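Local coordinates for protein rhamnogalacturonan endolyase YesW (Bacillus subtilis, PDB 2Z8S) that cleaves the rhamnosyl-galacturonate bonds of type I rhamnogalacturonan in plant cell-wall pectin by endo-type elimination, requiring calcium or manganese for activity, at residues 415-420 with 429-434; 447-452 with 464-469. All blocks are in the same frame, centred on the assembly; numbering follows the deposited sequence.

Contact 1: residues 415-420 with 429-434. With CA (calcium ion), chain M; ADA (alpha-D-galactopyranuronic acid), chain C.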
loop_
_atom_site.group_PDB
_atom_site.type_symbol
_atom_site.label_atom_id
_atom_site.label_comp_id
_atom_site.label_asym_id
_atom_site.label_seq_id
_atom_site.Cartn_x
_atom_site.Cartn_y
_atom_site.Cartn_z
ATOM N N ARG A 415 16.416 -6.845 3.886
ATOM C CA ARG A 415 15.252 -7.173 3.050
ATOM C C ARG A 415 14.713 -8.548 3.381
ATOM O O ARG A 415 15.478 -9.474 3.657
ATOM C CB ARG A 415 15.595 -7.142 1.557
ATOM C CG ARG A 415 16.114 -5.828 1.029
ATOM C CD ARG A 415 15.054 -4.746 1.057
ATOM N NE ARG A 415 15.470 -3.652 0.195
ATOM C CZ ARG A 415 15.312 -3.638 -1.128
ATOM N NH1 ARG A 415 14.725 -4.664 -1.740
ATOM N NH2 ARG A 415 15.732 -2.590 -1.839
ATOM N N GLY A 416 13.392 -8.677 3.334
ATOM C CA GLY A 416 12.719 -9.940 3.590
ATOM C C GLY A 416 11.499 -10.000 2.706
ATOM O O GLY A 416 10.934 -8.969 2.351
ATOM N N MET A 417 11.111 -11.209 2.333
ATOM C CA MET A 417 9.942 -11.412 1.499
ATOM C C MET A 417 9.192 -12.652 1.931
ATOM O O MET A 417 9.796 -13.674 2.251
ATOM C CB MET A 417 10.338 -11.550 0.037
ATOM C CG MET A 417 10.101 -10.306 -0.812
ATOM S SD MET A 417 8.359 -9.836 -0.912
ATOM C CE MET A 417 7.691 -11.159 -1.928
ATOM N N ALA A 418 7.868 -12.539 1.969
ATOM C CA ALA A 418 7.003 -13.699 2.086
ATOM C C ALA A 418 6.192 -13.814 0.805
ATOM O O ALA A 418 5.745 -12.805 0.260
ATOM C CB ALA A 418 6.101 -13.576 3.294
ATOM N N ALA A 419 6.041 -15.028 0.297
ATOM C CA ALA A 419 5.143 -15.288 -0.828
ATOM C C ALA A 419 5.185 -16.745 -1.227
ATOM O O ALA A 419 6.233 -17.408 -1.158
ATOM C CB ALA A 419 5.450 -14.395 -2.025
ATOM N N ASP A 420 4.016 -17.243 -1.623
ATOM C CA ASP A 420 3.898 -18.578 -2.143
ATOM C C ASP A 420 4.566 -18.545 -3.503
ATOM O O ASP A 420 4.011 -18.048 -4.476
ATOM C CB ASP A 420 2.437 -18.964 -2.256
ATOM C CG ASP A 420 2.231 -20.463 -2.370
ATOM O OD1 ASP A 420 3.226 -21.218 -2.461
ATOM O OD2 ASP A 420 1.056 -20.894 -2.356
ATOM N N GLU A 429 6.366 -19.116 1.208
ATOM C CA GLU A 429 7.793 -19.139 1.464
ATOM C C GLU A 429 8.273 -17.763 1.888
ATOM O O GLU A 429 7.714 -16.742 1.497
ATOM C CB GLU A 429 8.552 -19.593 0.236
ATOM C CG GLU A 429 8.392 -21.060 -0.033
ATOM C CD GLU A 429 6.978 -21.433 -0.415
ATOM O OE1 GLU A 429 6.492 -20.941 -1.460
ATOM O OE2 GLU A 429 6.355 -22.223 0.328
ATOM N N VAL A 430 9.302 -17.753 2.718
ATOM C CA VAL A 430 9.926 -16.524 3.136
ATOM C C VAL A 430 11.381 -16.574 2.687
ATOM O O VAL A 430 11.983 -17.646 2.638
ATOM C CB VAL A 430 9.836 -16.341 4.659
ATOM C CG1 VAL A 430 8.378 -16.319 5.122
ATOM C CG2 VAL A 430 10.587 -17.435 5.382
ATOM N N TRP A 431 11.937 -15.430 2.314
ATOM C CA TRP A 431 13.359 -15.366 1.984
ATOM C C TRP A 431 14.025 -14.076 2.423
ATOM O O TRP A 431 13.504 -12.971 2.207
ATOM C CB TRP A 431 13.634 -15.648 0.502
ATOM C CG TRP A 431 13.112 -14.641 -0.476
ATOM C CD1 TRP A 431 13.793 -13.583 -0.994
ATOM C CD2 TRP A 431 11.814 -14.624 -1.084
ATOM N NE1 TRP A 431 13.001 -12.898 -1.882
ATOM C CE2 TRP A 431 11.779 -13.517 -1.962
ATOM C CE3 TRP A 431 10.670 -15.429 -0.965
ATOM C CZ2 TRP A 431 10.642 -13.192 -2.730
ATOM C CZ3 TRP A 431 9.530 -15.103 -1.731
ATOM C CH2 TRP A 431 9.534 -13.992 -2.598
ATOM N N ALA A 432 15.169 -14.249 3.068
ATOM C CA ALA A 432 16.029 -13.163 3.472
ATOM C C ALA A 432 17.414 -13.743 3.678
ATOM O O ALA A 432 17.558 -14.907 4.098
ATOM C CB ALA A 432 15.535 -12.561 4.745
ATOM N N ASN A 433 18.426 -12.942 3.360
ATOM C CA ASN A 433 19.797 -13.259 3.717
ATOM C C ASN A 433 20.303 -14.483 2.964
ATOM O O ASN A 433 20.908 -15.386 3.555
ATOM C CB ASN A 433 19.888 -13.468 5.236
ATOM C CG ASN A 433 21.277 -13.254 5.778
ATOM O OD1 ASN A 433 22.139 -12.641 5.132
ATOM N ND2 ASN A 433 21.505 -13.752 6.986
ATOM N N GLY A 434 20.014 -14.518 1.661
ATOM C CA GLY A 434 20.495 -15.573 0.755
ATOM C C GLY A 434 19.903 -16.969 0.910
ATOM O O GLY A 434 20.367 -17.920 0.265
HETATM CA CA CA M . 4.206 -22.625 -1.021
HETATM C C1 ADA C . 18.452 1.045 3.612
HETATM C C2 ADA C . 19.652 0.230 4.128
HETATM C C3 ADA C . 20.560 -0.190 2.939
HETATM C C4 ADA C . 19.733 -0.847 1.824
HETATM C C5 ADA C . 18.635 0.125 1.415
HETATM C C6 ADA C . 17.827 -0.488 0.302
HETATM O O2 ADA C . 20.403 1.013 5.064
HETATM O O3 ADA C . 21.609 -1.069 3.364
HETATM O O4 ADA C . 19.115 -2.050 2.295
HETATM O O5 ADA C . 17.774 0.352 2.557
HETATM O O6B ADA C . 17.026 -1.399 0.599
HETATM O O6A ADA C . 18.021 -0.038 -0.840
HETATM O O HOH W 1 17.626 -10.485 2.734
#
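A beta hairpin with a calcium ion at its turn joins residues 415-420 to 429-434, and Met417 and Trp431 form one of its hydrogen-bonded pairs. Trp431 N bonds to Met417 O at 2.8 Å, and Met417 N answers to Trp431 O. Two residues nearer the turn, past the non-hydrogen-bonded pair Ala418 and Val430, Ala419 N bonds to Glu429 O at 2.7 Å, the return bond from Glu429 N being weak. On one face of the sheet the Met417 and Trp431 side chains run alongside: Met417 CB lies over the six-membered ring, modelled too close to be trusted in detail, CE rests against Trp431 CH2, and SD sits obliquely, 5.1 Å from the ring centroid, a Met-aromatic contact. A chi1 of 66° lays the indole back along the hairpin, so that CH2 also meets Ala419 CB at 4.1 Å; NE1 is taken by Ser451 O. At the turn, calcium is held by Asp420 OD1 at 2.2 Å and both Glu429 oxygens, OE2 at 2.6 Å; carbonyls of Asp422, Tyr425 and Gly427 complete it, and Ile421 N also grips Glu429 OE1. At the far end, Arg415 NE (2.8 Å) and NH2 (3.0 Å) share galacturonate O6B at the guanidinium edge, while NH1 goes to Thr452 O. The result is a propeller hairpin with a calcium loop at one end and a substrate-binding arginine at the other.

Contact 2: residues 447-452 with 464-469. With CA (calcium ion), chain G.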
loop_
_atom_site.group_PDB
_atom_site.type_symbol
_atom_site.label_atom_id
_atom_site.label_comp_id
_atom_site.label_asym_id
_atom_site.label_seq_id
_atom_site.Cartn_x
_atom_site.Cartn_y
_atom_site.Cartn_z
ATOM N N GLY A 447 19.649 -20.728 -2.978
ATOM C CA GLY A 447 19.175 -19.715 -3.908
ATOM C C GLY A 447 17.927 -19.005 -3.412
ATOM O O GLY A 447 17.153 -19.535 -2.595
ATOM N N VAL A 448 17.747 -17.789 -3.908
ATOM C CA VAL A 448 16.603 -16.959 -3.574
ATOM C C VAL A 448 16.138 -16.245 -4.846
ATOM O O VAL A 448 16.860 -16.249 -5.845
ATOM C CB VAL A 448 16.929 -15.935 -2.437
ATOM C CG1 VAL A 448 16.859 -16.607 -1.084
ATOM C CG2 VAL A 448 18.297 -15.288 -2.634
ATOM N N PRO A 449 14.913 -15.675 -4.834
ATOM C CA PRO A 449 14.487 -14.815 -5.944
ATOM C C PRO A 449 15.413 -13.623 -6.079
ATOM O O PRO A 449 15.867 -13.094 -5.064
ATOM C CB PRO A 449 13.101 -14.350 -5.511
ATOM C CG PRO A 449 12.640 -15.403 -4.577
ATOM C CD PRO A 449 13.849 -15.826 -3.829
ATOM N N SER A 450 15.684 -13.215 -7.321
ATOM C CA SER A 450 16.595 -12.100 -7.619
ATOM C C SER A 450 16.211 -10.757 -6.978
ATOM O O SER A 450 17.023 -9.835 -6.931
ATOM C CB SER A 450 16.761 -11.940 -9.135
ATOM O OG SER A 450 15.536 -11.592 -9.747
ATOM N N SER A 451 14.969 -10.649 -6.501
ATOM C CA SER A 451 14.535 -9.510 -5.700
ATOM C C SER A 451 14.004 -9.931 -4.334
ATOM O O SER A 451 13.502 -11.049 -4.152
ATOM C CB SER A 451 13.480 -8.696 -6.427
ATOM O OG SER A 451 12.358 -9.491 -6.741
ATOM N N THR A 452 14.152 -9.025 -3.373
ATOM C CA THR A 452 13.568 -9.173 -2.055
ATOM C C THR A 452 12.901 -7.844 -1.785
ATOM O O THR A 452 13.289 -7.080 -0.884
ATOM C CB THR A 452 14.616 -9.477 -0.996
ATOM O OG1 THR A 452 15.645 -10.285 -1.576
ATOM C CG2 THR A 452 13.986 -10.229 0.165
ATOM N N ARG A 464 2.599 -16.219 -5.927
ATOM C CA ARG A 464 2.881 -14.813 -6.094
ATOM C C ARG A 464 4.181 -14.627 -6.864
ATOM O O ARG A 464 5.118 -15.409 -6.713
ATOM C CB ARG A 464 2.936 -14.102 -4.749
ATOM C CG ARG A 464 2.667 -12.623 -4.862
ATOM C CD ARG A 464 2.002 -12.112 -3.616
ATOM N NE ARG A 464 1.447 -10.788 -3.838
ATOM C CZ ARG A 464 1.306 -9.858 -2.899
ATOM N NH1 ARG A 464 1.672 -10.095 -1.640
ATOM N NH2 ARG A 464 0.797 -8.678 -3.232
ATOM N N GLU A 465 4.214 -13.599 -7.706
ATOM C CA GLU A 465 5.427 -13.218 -8.423
ATOM C C GLU A 465 6.205 -12.181 -7.633
ATOM O O GLU A 465 5.763 -11.728 -6.582
ATOM C CB GLU A 465 5.086 -12.666 -9.804
ATOM C CG GLU A 465 4.657 -13.731 -10.802
ATOM C CD GLU A 465 3.313 -14.311 -10.465
ATOM O OE1 GLU A 465 2.328 -13.547 -10.440
ATOM O OE2 GLU A 465 3.232 -15.533 -10.222
ATOM N N GLN A 466 7.369 -11.809 -8.149
ATOM C CA GLN A 466 8.170 -10.769 -7.532
ATOM C C GLN A 466 8.149 -9.486 -8.357
ATOM O O GLN A 466 8.111 -9.525 -9.582
ATOM C CB GLN A 466 9.601 -11.253 -7.324
ATOM C CG GLN A 466 9.709 -12.414 -6.350
ATOM C CD GLN A 466 9.360 -13.739 -6.994
ATOM O OE1 GLN A 466 9.995 -14.164 -7.974
ATOM N NE2 GLN A 466 8.351 -14.411 -6.443
ATOM N N LEU A 467 8.147 -8.352 -7.663
ATOM C CA LEU A 467 8.274 -7.047 -8.293
ATOM C C LEU A 467 9.423 -6.299 -7.661
ATOM O O LEU A 467 9.591 -6.281 -6.429
ATOM C CB LEU A 467 6.979 -6.232 -8.191
ATOM C CG LEU A 467 6.987 -4.864 -8.887
ATOM C CD1 LEU A 467 5.637 -4.469 -9.430
ATOM C CD2 LEU A 467 7.492 -3.818 -7.938
ATOM N N ASP A 468 10.212 -5.686 -8.532
ATOM C CA ASP A 468 11.344 -4.889 -8.138
ATOM C C ASP A 468 11.710 -3.978 -9.302
ATOM O O ASP A 468 11.664 -4.393 -10.452
ATOM C CB ASP A 468 12.507 -5.809 -7.785
ATOM C CG ASP A 468 13.497 -5.170 -6.840
ATOM O OD1 ASP A 468 13.171 -4.123 -6.257
ATOM O OD2 ASP A 468 14.607 -5.719 -6.689
ATOM N N SER A 469 12.070 -2.734 -9.007
ATOM C CA SER A 469 12.407 -1.762 -10.040
ATOM C C SER A 469 11.241 -1.624 -11.020
ATOM O O SER A 469 10.097 -1.419 -10.606
ATOM C CB SER A 469 13.713 -2.163 -10.735
ATOM O OG SER A 469 14.198 -1.129 -11.563
HETATM CA CA CA G . 0.895 -15.823 -9.810
HETATM O O HOH W 2 -1.037 -14.789 -9.986
#
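The loop 447-452 passes beside strand 465-468 without pairing with it, and the backbones come nearest at Ser451 and Asp468, whose CA atoms are 6.1 Å apart. Contact is therefore left to side chains from alternate strand residues, Gln466 and Asp468, while Leu467 between them points away. Ser451 fits against both. Its OG, placed between the backbone N and the carbonyl carbon by a chi1 of 58°, rests 3.3 Å from Gln466 CB, while its CB meets Asp468 OD2 at 3.2 Å. The other oxygen of that carboxylate, OD1, is hydrogen-bonded to Asn453 ND2, which limits how the group can turn. Two residues back on each segment, the Gln466 chain bends at chi2 (80°) and brings its CG and amide beside the proline ring: Pro449 CB lies 4.0 Å from Gln466 OE1. Ile421, Trp475 and Ser482 pack around this glutamine as well. An alanine in place of Gln466 would probably open a gap beside Pro449 and leave the proline ring less firmly seated against the strand. Glu465, at the start of the strand, takes no part in the packing; its OE1 and OE2 bind calcium at 2.8 and 2.4 Å, together with a water, Asp459, Asp461 and the Leu463 carbonyl, and Lys474 reaches OE2. The chemistry is thus one of close fit: the two segments exchange no hydrogen bonds and meet by shape, while neighbours such as Ser482 and Trp431 hold the loop's polar atoms, Asn453 anchors the Asp468 carboxylate, and the calcium at Glu465 probably steadies the strand's beginning.

Contact 1 and contact 2 illustrate how successive propeller sheets are joined. Following the chain, contact 1 closes first, across the eight residues of its calcium loop. Strand 435-437 and a long connection follow, and contact 2 then closes a second loop, which carries strand 454-456 and another calcium site. The two stand in series, neither nesting nor crossing, with centres about 9 Å apart. Contact 1 builds the first hairpin of one sheet; contact 2 lays the connecting loop on the second strand of the next. They meet directly: Asp420 O lies 2.7 Å from Arg464 N, a probable hydrogen bond, and the Trp431 indole packs against Pro449.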